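Local coordinates for citryl-spermidine/3,4-dihydroxybenzoyl-citryl-spermidine:spermidine ligase (Bacillus anthracis, PDB 3TO3), which catalyses the ATP-dependent condensation of spermidine with citryl-spermidine intermediates during the biosynthesis of petrobactin, a catecholate siderophore, at residues S373-H376 with Y377-E380; I324-W327 with L328-V332; D335-L338 with R339-R343; L414-L417 with I418-I422; E208-Y211 with D212-L215. All coordinates share one frame; numbering follows the deposited sequence.

Read from the N terminus, all five contacts are local turns that follow one another in series; none nests within or crosses another. Interaction 5 comes first, in helix 208-219 beside strands 345-355 and 367-371. Interaction 2 is a run of helix 315-333, which packs on strand 345-355, and interaction 3 is the short helix 336-342 that follows it; the two touch where V332 O lies 3.5 Å from R339 CB. Interaction 1 closes a turn in the loop between strands 367-371 and 383-386. Interaction 4, in helix 410-432, comes last and meets interaction 3 through Y337 OH and Q419 O, 4.0 Å apart. Strand 345-355 is touched by interactions 1, 2 and 5.

Interaction 1 (S373-H376 with Y377-E380); sequences SVHH and YLGE
Y377 and V374 meet through the backbone: Y377 N donates to V374 O at 3.0 Å, bent to 138° at the hydrogen and arriving from above the carbonyl plane. The bond spans three residues and closes a turn. Beside it, in the conformer described, H376 ND1 lies over one face of the Y377 ring, above its centre, while the two planes are inclined at 37°, an oblique aromatic contact. The two rings can meet because H376 sends CG anti to its own N (chi1 -179°), beside its carbonyl carbon and hence toward the next residue. L378 packs more loosely, its CD1 4.0 Å from H375 ND1 and its CD2 4.4 Å from V374 CG2.

S373 opens the turn as an ST turn: H375 N donates to its OG over 3.3 Å, while H376 N donates to S373 O. The same hydroxyl is bonded to P293 O. H375 NE2 is held by D151, and Y377 OH by E372. The whole turn belongs to the connection between strands 367-371 and 383-386, and the Y377 side chain rests on I345 and L347 of strand 345-355.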
loop_
_atom_site.group_PDB
_atom_site.type_symbol
_atom_site.label_atom_id
_atom_site.label_comp_id
_atom_site.label_asym_id
_atom_site.label_seq_id
_atom_site.Cartn_x
_atom_site.Cartn_y
_atom_site.Cartn_z
ATOM N N SER B 373 -2.605 11.899 31.870
ATOM C CA SER B 373 -2.528 13.254 31.307
ATOM C C SER B 373 -1.491 14.058 32.050
ATOM O O SER B 373 -1.471 14.035 33.273
ATOM C CB SER B 373 -3.864 13.971 31.503
ATOM O OG SER B 373 -3.812 15.259 30.917
ATOM N N VAL B 374 -0.648 14.790 31.338
ATOM C CA VAL B 374 0.309 15.679 32.002
ATOM C C VAL B 374 -0.396 16.741 32.877
ATOM O O VAL B 374 0.184 17.258 33.836
ATOM C CB VAL B 374 1.221 16.393 30.990
ATOM C CG1 VAL B 374 0.488 17.562 30.358
ATOM C CG2 VAL B 374 2.462 16.884 31.672
ATOM N N HIS B 375 -1.649 17.052 32.567
ATOM C CA HIS B 375 -2.412 18.009 33.388
ATOM C C HIS B 375 -2.693 17.570 34.817
ATOM O O HIS B 375 -2.940 18.402 35.677
ATOM C CB HIS B 375 -3.704 18.425 32.692
ATOM C CG HIS B 375 -3.462 19.105 31.388
ATOM N ND1 HIS B 375 -2.986 20.394 31.307
ATOM C CD2 HIS B 375 -3.569 18.658 30.116
ATOM C CE1 HIS B 375 -2.836 20.723 30.038
ATOM N NE2 HIS B 375 -3.180 19.685 29.296
ATOM N N HIS B 376 -2.668 16.261 35.043
ATOM C CA HIS B 376 -2.726 15.670 36.372
ATOM C C HIS B 376 -1.616 16.279 37.231
ATOM O O HIS B 376 -1.824 16.594 38.397
ATOM C CB HIS B 376 -2.553 14.149 36.227
ATOM C CG HIS B 376 -2.604 13.378 37.512
ATOM N ND1 HIS B 376 -1.817 13.683 38.601
ATOM C CD2 HIS B 376 -3.314 12.276 37.859
ATOM C CE1 HIS B 376 -2.065 12.822 39.576
ATOM N NE2 HIS B 376 -2.970 11.957 39.150
ATOM N N TYR B 377 -0.436 16.450 36.640
ATOM C CA TYR B 377 0.753 16.934 37.358
ATOM C C TYR B 377 1.068 18.434 37.424
ATOM O O TYR B 377 1.869 18.854 38.258
ATOM C CB TYR B 377 1.994 16.250 36.788
ATOM C CG TYR B 377 2.058 14.770 37.044
ATOM C CD1 TYR B 377 2.469 14.277 38.280
ATOM C CD2 TYR B 377 1.725 13.856 36.042
ATOM C CE1 TYR B 377 2.541 12.911 38.515
ATOM C CE2 TYR B 377 1.798 12.484 36.261
ATOM C CZ TYR B 377 2.210 12.009 37.499
ATOM O OH TYR B 377 2.284 10.641 37.724
ATOM N N LEU B 378 0.464 19.250 36.570
ATOM C CA LEU B 378 0.953 20.620 36.430
ATOM C C LEU B 378 0.450 21.495 37.548
ATOM O O LEU B 378 -0.735 21.535 37.801
ATOM C CB LEU B 378 0.536 21.226 35.095
ATOM C CG LEU B 378 1.214 20.666 33.839
ATOM C CD1 LEU B 378 0.707 21.420 32.608
ATOM C CD2 LEU B 378 2.755 20.706 33.911
ATOM N N GLY B 379 1.356 22.212 38.204
ATOM C CA GLY B 379 0.974 23.147 39.246
ATOM C C GLY B 379 0.217 24.341 38.692
ATOM O O GLY B 379 0.051 24.472 37.479
ATOM N N GLU B 380 -0.218 25.238 39.573
ATOM C CA GLU B 380 -1.132 26.295 39.153
ATOM C C GLU B 380 -0.508 27.335 38.219
ATOM O O GLU B 380 -1.174 27.829 37.309
ATOM C CB GLU B 380 -1.814 26.964 40.348
ATOM C CG GLU B 380 -2.983 27.844 39.941
ATOM C CD GLU B 380 -3.900 28.188 41.106
ATOM O OE1 GLU B 380 -5.049 27.691 41.121
ATOM O OE2 GLU B 380 -3.480 28.960 42.000
#

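Interaction 2 (I324-W327 with L328-V332); sequences ISNW and LSNVV
I324 and L328, one helical turn apart, meet in both backbone and side chain. L328 N donates to I324 O at 2.9 Å, with 165° at the hydrogen. The same i to i+4 pattern joins S329 N to S325 O at 2.8 Å, and it continues from N330 N to N326 O and from V331 N to W327 O. Each of these four carbonyls is therefore satisfied inside the helix. W327 O also receives a weak second approach from N330 N, whose angle of 123° makes it a minor supplement.

Side chains add little polar bonding to this ladder. In the conformer described, the carboxamides of N326 and N330 cross obliquely with their planes 79° apart, and their ND2 atoms stand 3.8 Å from each other without bonding. S325 leaves the helix away from the following residues, and its OG is bonded to E349 N on strand 345-355, which ties the helix to the sheet.

The apolar face is built from neighbours four apart. I324 CG2 lies 4.2 Å from L328 CD1, the two side chains running alongside each other. V331 CG2 sits over one face of the W327 indole; that methyl is anti to the carbonyl carbon of V331, a torsion that turns it back along the helix. The indole meets F466 edge-to-face, while L328 reaches L346 and I434.

Polarity is thus divided: the four carbonyls and their N-H partners are satisfied within helix 315-333, the buried serine spends its hydroxyl on the sheet, and aliphatic and indole groups pack against each other and against the neighbouring residues.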
loop_
_atom_site.group_PDB
_atom_site.type_symbol
_atom_site.label_atom_id
_atom_site.label_comp_id
_atom_site.label_asym_id
_atom_site.label_seq_id
_atom_site.Cartn_x
_atom_site.Cartn_y
_atom_site.Cartn_z
ATOM N N ILE B 324 5.758 -2.120 33.574
ATOM C CA ILE B 324 6.940 -1.291 33.473
ATOM C C ILE B 324 6.682 0.048 34.184
ATOM O O ILE B 324 7.554 0.562 34.900
ATOM C CB ILE B 324 7.377 -1.083 32.015
ATOM C CG1 ILE B 324 7.940 -2.385 31.444
ATOM C CG2 ILE B 324 8.435 0.028 31.912
ATOM C CD1 ILE B 324 8.335 -2.284 29.956
ATOM N N SER B 325 5.475 0.595 34.049
ATOM C CA SER B 325 5.229 1.904 34.655
ATOM C C SER B 325 5.179 1.808 36.186
ATOM O O SER B 325 5.699 2.682 36.868
ATOM C CB SER B 325 3.992 2.594 34.069
ATOM O OG SER B 325 4.241 3.016 32.749
ATOM N N ASN B 326 4.581 0.741 36.717
ATOM C CA ASN B 326 4.556 0.521 38.165
ATOM C C ASN B 326 5.979 0.380 38.706
ATOM O O ASN B 326 6.340 0.991 39.714
ATOM C CB ASN B 326 3.698 -0.701 38.517
ATOM C CG ASN B 326 3.777 -1.086 40.000
ATOM O OD1 ASN B 326 4.144 -2.214 40.340
ATOM N ND2 ASN B 326 3.424 -0.147 40.885
ATOM N N TRP B 327 6.786 -0.415 38.012
ATOM C CA TRP B 327 8.198 -0.566 38.342
ATOM C C TRP B 327 8.979 0.765 38.359
ATOM O O TRP B 327 9.720 1.041 39.310
ATOM C CB TRP B 327 8.842 -1.483 37.322
ATOM C CG TRP B 327 10.299 -1.720 37.531
ATOM C CD1 TRP B 327 10.912 -2.035 38.709
ATOM C CD2 TRP B 327 11.324 -1.751 36.526
ATOM N NE1 TRP B 327 12.256 -2.232 38.506
ATOM C CE2 TRP B 327 12.534 -2.067 37.175
ATOM C CE3 TRP B 327 11.337 -1.538 35.146
ATOM C CZ2 TRP B 327 13.740 -2.175 36.491
ATOM C CZ3 TRP B 327 12.535 -1.643 34.477
ATOM C CH2 TRP B 327 13.718 -1.964 35.149
ATOM N N LEU B 328 8.846 1.577 37.307
ATOM C CA LEU B 328 9.557 2.868 37.279
ATOM C C LEU B 328 9.023 3.780 38.352
ATOM O O LEU B 328 9.775 4.498 39.001
ATOM C CB LEU B 328 9.426 3.581 35.937
ATOM C CG LEU B 328 10.207 2.929 34.820
ATOM C CD1 LEU B 328 9.831 3.602 33.505
ATOM C CD2 LEU B 328 11.705 3.015 35.130
ATOM N N SER B 329 7.718 3.754 38.547
ATOM C CA SER B 329 7.136 4.596 39.582
ATOM C C SER B 329 7.763 4.316 40.959
ATOM O O SER B 329 8.009 5.254 41.743
ATOM C CB SER B 329 5.624 4.410 39.639
ATOM O OG SER B 329 5.059 5.178 40.692
ATOM N N ASN B 330 8.015 3.037 41.251
ATOM C CA ASN B 330 8.553 2.662 42.551
ATOM C C ASN B 330 9.994 3.081 42.690
ATOM O O ASN B 330 10.440 3.458 43.783
ATOM C CB ASN B 330 8.413 1.160 42.828
ATOM C CG ASN B 330 6.973 0.758 43.131
ATOM O OD1 ASN B 330 6.174 1.571 43.618
ATOM N ND2 ASN B 330 6.632 -0.494 42.833
ATOM N N VAL B 331 10.722 3.009 41.580
ATOM C CA VAL B 331 12.119 3.397 41.583
ATOM C C VAL B 331 12.210 4.876 41.925
ATOM O O VAL B 331 13.004 5.277 42.747
ATOM C CB VAL B 331 12.777 3.101 40.218
ATOM C CG1 VAL B 331 14.111 3.772 40.105
ATOM C CG2 VAL B 331 12.925 1.603 40.037
ATOM N N VAL B 332 11.362 5.684 41.311
ATOM C CA VAL B 332 11.381 7.121 41.555
ATOM C C VAL B 332 10.953 7.471 42.996
ATOM O O VAL B 332 11.607 8.281 43.669
ATOM C CB VAL B 332 10.504 7.877 40.504
ATOM C CG1 VAL B 332 10.316 9.342 40.880
ATOM C CG2 VAL B 332 11.122 7.758 39.132
#

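Interaction 3 (D335-L338 with R339-R343); sequences DSYL and RDESR
S342 CB lies over one face of the Y337 ring, offset toward the rim, making a CH-pi contact in which it is 4.2 Å from the ring centroid and 19° off the normal; S342 OG comes 3.0 Å from Y337 CZ. The E341 carboxylate takes a different side: OE2 reaches the ring edge in its plane, 3.4 Å from Y337 CD1, and the two flat groups stand at 87°. Y337 is thus met over a face and at an edge by successive residues. S342 N donates to Y337 O at 2.8 Å, a five-residue step that marks a wider, pi-type turn.

At the helix start D335 is the N-cap, its OD1 accepting from L338 N at 3.1 Å. R339 grips D340 side-on, NE to OD1 and NH2 to OD2, the latter a 2.8 Å salt bridge; both oxygens are met from above the carboxylate plane. A bend at chi3 (65°) folds the guanidinium back, with one face over S336 CA. R343, just after the helix, leaves helical geometry with positive phi.

Helix 336-342 lies against helix 410-432, where D335 OD2 is held by H427 and H432, L338 touches L428 and S342 touches P424. Y337 also meets the rings of H427 and of H546 on helix 532-547.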
loop_
_atom_site.group_PDB
_atom_site.type_symbol
_atom_site.label_atom_id
_atom_site.label_comp_id
_atom_site.label_asym_id
_atom_site.label_seq_id
_atom_site.Cartn_x
_atom_site.Cartn_y
_atom_site.Cartn_z
ATOM N N ASP B 335 13.597 7.279 45.714
ATOM C CA ASP B 335 14.856 8.031 45.521
ATOM C C ASP B 335 14.650 9.513 45.842
ATOM O O ASP B 335 13.896 10.197 45.157
ATOM C CB ASP B 335 15.360 7.860 44.080
ATOM C CG ASP B 335 16.651 8.628 43.799
ATOM O OD1 ASP B 335 16.778 9.789 44.225
ATOM O OD2 ASP B 335 17.545 8.084 43.122
ATOM N N SER B 336 15.334 10.007 46.876
ATOM C CA SER B 336 15.079 11.355 47.373
ATOM C C SER B 336 15.343 12.390 46.289
ATOM O O SER B 336 14.510 13.264 46.058
ATOM C CB SER B 336 15.899 11.667 48.625
ATOM O OG SER B 336 17.287 11.606 48.357
ATOM N N TYR B 337 16.495 12.290 45.628
ATOM C CA TYR B 337 16.821 13.235 44.563
ATOM C C TYR B 337 15.743 13.303 43.480
ATOM O O TYR B 337 15.288 14.364 43.139
ATOM C CB TYR B 337 18.150 12.942 43.901
ATOM C CG TYR B 337 18.353 13.794 42.662
ATOM C CD1 TYR B 337 18.685 15.143 42.753
ATOM C CD2 TYR B 337 18.230 13.248 41.401
ATOM C CE1 TYR B 337 18.876 15.916 41.608
ATOM C CE2 TYR B 337 18.406 14.011 40.270
ATOM C CZ TYR B 337 18.727 15.334 40.360
ATOM O OH TYR B 337 18.901 16.054 39.185
ATOM N N LEU B 338 15.335 12.166 42.950
ATOM C CA LEU B 338 14.320 12.143 41.915
ATOM C C LEU B 338 12.953 12.554 42.451
ATOM O O LEU B 338 12.219 13.247 41.780
ATOM C CB LEU B 338 14.227 10.750 41.250
ATOM C CG LEU B 338 15.439 10.207 40.477
ATOM C CD1 LEU B 338 15.151 8.826 39.872
ATOM C CD2 LEU B 338 15.920 11.177 39.373
ATOM N N ARG B 339 12.589 12.095 43.638
ATOM C CA ARG B 339 11.249 12.343 44.158
ATOM C C ARG B 339 11.114 13.794 44.665
ATOM O O ARG B 339 10.151 14.495 44.325
ATOM C CB ARG B 339 10.936 11.333 45.266
ATOM C CG ARG B 339 9.558 11.449 45.932
ATOM C CD ARG B 339 9.503 10.632 47.237
ATOM N NE ARG B 339 10.412 11.169 48.261
ATOM C CZ ARG B 339 11.403 10.486 48.847
ATOM N NH1 ARG B 339 11.630 9.215 48.536
ATOM N NH2 ARG B 339 12.176 11.078 49.756
ATOM N N ASP B 340 12.111 14.243 45.426
ATOM C CA ASP B 340 12.099 15.534 46.148
ATOM C C ASP B 340 12.781 16.727 45.474
ATOM O O ASP B 340 12.177 17.777 45.361
ATOM C CB ASP B 340 12.552 15.406 47.618
ATOM C CG ASP B 340 11.679 14.456 48.418
ATOM O OD1 ASP B 340 10.472 14.323 48.112
ATOM O OD2 ASP B 340 12.215 13.824 49.350
ATOM N N GLU B 341 14.068 16.616 45.164
ATOM C CA GLU B 341 14.802 17.714 44.519
ATOM C C GLU B 341 14.377 17.921 43.050
ATOM O O GLU B 341 13.904 19.006 42.686
ATOM C CB GLU B 341 16.311 17.460 44.551
ATOM C CG GLU B 341 16.888 17.199 45.926
ATOM C CD GLU B 341 18.403 16.967 45.893
ATOM O OE1 GLU B 341 18.890 16.155 46.714
ATOM O OE2 GLU B 341 19.107 17.586 45.052
ATOM N N SER B 342 14.622 16.905 42.215
ATOM C CA SER B 342 14.229 16.854 40.798
ATOM C C SER B 342 12.736 16.928 40.551
ATOM O O SER B 342 12.279 17.672 39.696
ATOM C CB SER B 342 14.707 15.549 40.182
ATOM O OG SER B 342 15.921 15.773 39.510
ATOM N N ARG B 343 11.977 16.121 41.276
ATOM C CA ARG B 343 10.525 16.128 41.144
ATOM C C ARG B 343 10.117 15.710 39.731
ATOM O O ARG B 343 9.140 16.207 39.171
ATOM C CB ARG B 343 9.958 17.503 41.514
ATOM C CG ARG B 343 10.254 17.923 42.960
ATOM C CD ARG B 343 10.145 19.423 43.141
ATOM N NE ARG B 343 8.983 19.986 42.465
ATOM C CZ ARG B 343 8.973 21.173 41.870
ATOM N NH1 ARG B 343 10.068 21.928 41.864
ATOM N NH2 ARG B 343 7.869 21.610 41.286
#

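Interaction 4 (L414-L417 with I418-I422); sequences LRLL and IQKAI
L414 to K420 follow regular alpha-helical bonding, I418 N to L414 O at 3.0 Å and 174° being nearly straight, whereas A421 N makes only a weak bond to L417 O at 120° as the helix widens into a pi-type turn. Along the buried side L414 and I418 run alongside each other in the same direction, their CD1 atoms 4.0 Å apart. I418 sets CG1 beside its backbone N (chi1 -58°), 3.0 Å from L414 O, and the next torsion turns CD1 toward the leucine. One turn on, L417 CD1 meets A421 CB at 4.1 Å.

The segment belongs to the first half of helix 410-432, in the FhuF-like family region, and it is packed among helices 502-528 and 532-547. L417 touches L520, and I422 is set among L512, F513 and V517. L417 also contacts F387 and L390, and its side chain is about 8 Å from that of the ATP-binding Y391.

On the polar side R415 leaves the backbone away from the next turn, and its guanidinium forms salt bridges with E411, E541 and E542. The last of these also accepts from Q419 NE2, so one carboxylate serves two residues a turn apart.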
loop_
_atom_site.group_PDB
_atom_site.type_symbol
_atom_site.label_atom_id
_atom_site.label_comp_id
_atom_site.label_asym_id
_atom_site.label_seq_id
_atom_site.Cartn_x
_atom_site.Cartn_y
_atom_site.Cartn_z
ATOM N N LEU B 414 20.080 27.923 29.986
ATOM C CA LEU B 414 20.658 26.631 29.621
ATOM C C LEU B 414 21.112 25.841 30.861
ATOM O O LEU B 414 20.895 24.642 30.947
ATOM C CB LEU B 414 21.808 26.827 28.632
ATOM C CG LEU B 414 22.576 25.603 28.155
ATOM C CD1 LEU B 414 21.662 24.586 27.441
ATOM C CD2 LEU B 414 23.720 26.046 27.268
ATOM N N ARG B 415 21.714 26.509 31.839
ATOM C CA ARG B 415 22.044 25.822 33.080
ATOM C C ARG B 415 20.809 25.279 33.809
ATOM O O ARG B 415 20.788 24.116 34.209
ATOM C CB ARG B 415 22.809 26.731 34.014
ATOM C CG ARG B 415 24.146 27.123 33.473
ATOM C CD ARG B 415 24.944 27.834 34.555
ATOM N NE ARG B 415 26.288 28.108 34.077
ATOM C CZ ARG B 415 27.291 27.242 34.164
ATOM N NH1 ARG B 415 27.089 26.054 34.719
ATOM N NH2 ARG B 415 28.491 27.563 33.707
ATOM N N LEU B 416 19.788 26.114 34.000
ATOM C CA LEU B 416 18.556 25.589 34.595
ATOM C C LEU B 416 18.005 24.417 33.819
ATOM O O LEU B 416 17.505 23.482 34.427
ATOM C CB LEU B 416 17.479 26.644 34.703
ATOM C CG LEU B 416 17.790 27.584 35.844
ATOM C CD1 LEU B 416 17.260 29.003 35.537
ATOM C CD2 LEU B 416 17.232 26.974 37.136
ATOM N N LEU B 417 18.085 24.476 32.489
ATOM C CA LEU B 417 17.500 23.441 31.663
ATOM C C LEU B 417 18.217 22.122 31.929
ATOM O O LEU B 417 17.590 21.107 32.196
ATOM C CB LEU B 417 17.569 23.791 30.161
ATOM C CG LEU B 417 16.983 22.681 29.278
ATOM C CD1 LEU B 417 15.424 22.553 29.395
ATOM C CD2 LEU B 417 17.417 22.851 27.818
ATOM N N ILE B 418 19.539 22.161 31.851
ATOM C CA ILE B 418 20.368 21.009 32.102
ATOM C C ILE B 418 20.091 20.467 33.521
ATOM O O ILE B 418 19.908 19.246 33.702
ATOM C CB ILE B 418 21.862 21.371 31.981
ATOM C CG1 ILE B 418 22.186 21.950 30.591
ATOM C CG2 ILE B 418 22.724 20.192 32.259
ATOM C CD1 ILE B 418 21.745 21.100 29.483
ATOM N N GLN B 419 20.037 21.369 34.510
ATOM C CA GLN B 419 19.879 20.957 35.915
ATOM C C GLN B 419 18.555 20.278 36.195
ATOM O O GLN B 419 18.507 19.360 36.996
ATOM C CB GLN B 419 20.072 22.108 36.905
ATOM C CG GLN B 419 21.463 22.678 36.936
ATOM C CD GLN B 419 21.699 23.584 38.133
ATOM O OE1 GLN B 419 20.760 23.984 38.828
ATOM N NE2 GLN B 419 22.962 23.892 38.395
ATOM N N LYS B 420 17.487 20.761 35.567
ATOM C CA LYS B 420 16.147 20.208 35.752
ATOM C C LYS B 420 15.703 19.149 34.760
ATOM O O LYS B 420 14.715 18.469 34.991
ATOM C CB LYS B 420 15.132 21.347 35.729
ATOM C CG LYS B 420 14.901 22.018 37.068
ATOM C CD LYS B 420 16.134 22.691 37.631
ATOM C CE LYS B 420 15.911 23.086 39.105
ATOM N NZ LYS B 420 17.211 23.250 39.833
ATOM N N ALA B 421 16.437 18.972 33.672
ATOM C CA ALA B 421 15.971 18.120 32.584
ATOM C C ALA B 421 16.935 17.009 32.286
ATOM O O ALA B 421 16.536 15.856 32.150
ATOM C CB ALA B 421 15.676 18.900 31.324
ATOM N N ILE B 422 18.159 17.382 31.965
ATOM C CA ILE B 422 19.142 16.413 31.520
ATOM C C ILE B 422 19.736 15.603 32.684
ATOM O O ILE B 422 19.953 14.391 32.583
ATOM C CB ILE B 422 20.254 17.098 30.683
ATOM C CG1 ILE B 422 19.769 17.313 29.253
ATOM C CG2 ILE B 422 21.545 16.261 30.670
ATOM C CD1 ILE B 422 18.886 18.513 29.062
#

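Interaction 5 (E208-Y211 with D212-L215); sequences EVIY and DKIL
Y211 and L215 make the main apolar contact here, the leucine crossing the outer end of the phenol obliquely. L215 CG is 3.7 Å from Y211 CZ, and L215 CD1 is 3.6 Å from Y211 OH, so the branch touches ring and hydroxyl oxygen together. Y211 swings CG anti to its own N (chi1 173°), laying the ring along the side of the helix where the residue four further on can reach it.

Of a different kind is the pair on the exposed side, where the lysine chain bends at chi3 and the I210 CD1 methyl lies beside the charged nitrogen K213 NZ, 4.1 Å away.

Four main-chain hydrogen bonds link the same residues. D212 N donates to E208 O at 3.1 Å, K213 N to V209 O at 3.3 Å, I214 N to I210 O at 2.9 Å and L215 N to Y211 O at 3.1 Å; the last is nearly straight at 168°. They make this the regular first part of helix 208-219.

Polar side-chain bonding leaves the segment: Y211 OH is bonded to F243 O on strand 241-246. The Y211 side chain also touches S351, V353 and W370, and I214 touches F350 and W370.

Y211 is therefore used in two ways, its ring and L215 forming an apolar patch against the strands while its hydroxyl meets a strand carbonyl. E208, D212 and K213 are exposed, as are V209 and I210, while Y211, I214 and L215 are buried.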
loop_
_atom_site.group_PDB
_atom_site.type_symbol
_atom_site.label_atom_id
_atom_site.label_comp_id
_atom_site.label_asym_id
_atom_site.label_seq_id
_atom_site.Cartn_x
_atom_site.Cartn_y
_atom_site.Cartn_z
ATOM N N GLU B 208 -5.668 -6.521 35.345
ATOM C CA GLU B 208 -7.123 -6.726 35.447
ATOM C C GLU B 208 -7.892 -5.767 36.372
ATOM O O GLU B 208 -8.937 -5.249 35.990
ATOM C CB GLU B 208 -7.471 -8.178 35.808
ATOM C CG GLU B 208 -6.885 -9.207 34.867
ATOM C CD GLU B 208 -5.472 -9.670 35.245
ATOM O OE1 GLU B 208 -4.839 -9.068 36.157
ATOM O OE2 GLU B 208 -5.005 -10.658 34.615
ATOM N N VAL B 209 -7.405 -5.522 37.579
ATOM C CA VAL B 209 -8.172 -4.660 38.461
ATOM C C VAL B 209 -8.188 -3.211 37.968
ATOM O O VAL B 209 -9.225 -2.561 37.951
ATOM C CB VAL B 209 -7.691 -4.744 39.923
ATOM C CG1 VAL B 209 -8.464 -3.745 40.786
ATOM C CG2 VAL B 209 -7.867 -6.175 40.449
ATOM N N ILE B 210 -7.031 -2.701 37.578
ATOM C CA ILE B 210 -6.934 -1.326 37.103
ATOM C C ILE B 210 -7.720 -1.154 35.791
ATOM O O ILE B 210 -8.381 -0.143 35.567
ATOM C CB ILE B 210 -5.467 -0.931 36.896
ATOM C CG1 ILE B 210 -4.703 -0.952 38.237
ATOM C CG2 ILE B 210 -5.371 0.446 36.270
ATOM C CD1 ILE B 210 -5.180 0.065 39.229
ATOM N N TYR B 211 -7.672 -2.166 34.936
ATOM C CA TYR B 211 -8.426 -2.126 33.696
ATOM C C TYR B 211 -9.937 -2.025 33.942
ATOM O O TYR B 211 -10.602 -1.216 33.300
ATOM C CB TYR B 211 -8.108 -3.340 32.818
ATOM C CG TYR B 211 -8.988 -3.404 31.609
ATOM C CD1 TYR B 211 -8.608 -2.782 30.419
ATOM C CD2 TYR B 211 -10.200 -4.084 31.642
ATOM C CE1 TYR B 211 -9.405 -2.823 29.314
ATOM C CE2 TYR B 211 -11.013 -4.135 30.529
ATOM C CZ TYR B 211 -10.612 -3.502 29.361
ATOM O OH TYR B 211 -11.420 -3.538 28.235
ATOM N N ASP B 212 -10.481 -2.850 34.845
ATOM C CA ASP B 212 -11.932 -2.811 35.139
ATOM C C ASP B 212 -12.344 -1.401 35.569
ATOM O O ASP B 212 -13.420 -0.916 35.228
ATOM C CB ASP B 212 -12.340 -3.768 36.283
ATOM C CG ASP B 212 -12.478 -5.234 35.855
ATOM O OD1 ASP B 212 -12.502 -6.094 36.778
ATOM O OD2 ASP B 212 -12.584 -5.537 34.640
ATOM N N LYS B 213 -11.481 -0.768 36.355
ATOM C CA LYS B 213 -11.749 0.545 36.954
ATOM C C LYS B 213 -11.712 1.613 35.873
ATOM O O LYS B 213 -12.544 2.513 35.841
ATOM C CB LYS B 213 -10.691 0.844 38.036
ATOM C CG LYS B 213 -11.095 1.806 39.114
ATOM C CD LYS B 213 -9.923 2.095 40.056
ATOM C CE LYS B 213 -9.634 0.919 41.008
ATOM N NZ LYS B 213 -8.316 1.045 41.718
ATOM N N ILE B 214 -10.757 1.476 34.966
ATOM C CA ILE B 214 -10.551 2.432 33.882
ATOM C C ILE B 214 -11.648 2.420 32.810
ATOM O O ILE B 214 -11.987 3.460 32.273
ATOM C CB ILE B 214 -9.172 2.228 33.231
ATOM C CG1 ILE B 214 -8.398 3.528 33.265
ATOM C CG2 ILE B 214 -9.305 1.757 31.789
ATOM C CD1 ILE B 214 -8.632 4.380 32.038
ATOM N N LEU B 215 -12.208 1.258 32.508
ATOM C CA LEU B 215 -13.421 1.183 31.686
ATOM C C LEU B 215 -14.631 1.893 32.298
ATOM O O LEU B 215 -15.473 2.424 31.579
ATOM C CB LEU B 215 -13.845 -0.264 31.483
ATOM C CG LEU B 215 -13.221 -1.103 30.397
ATOM C CD1 LEU B 215 -14.175 -2.242 30.160
ATOM C CD2 LEU B 215 -13.029 -0.286 29.141
#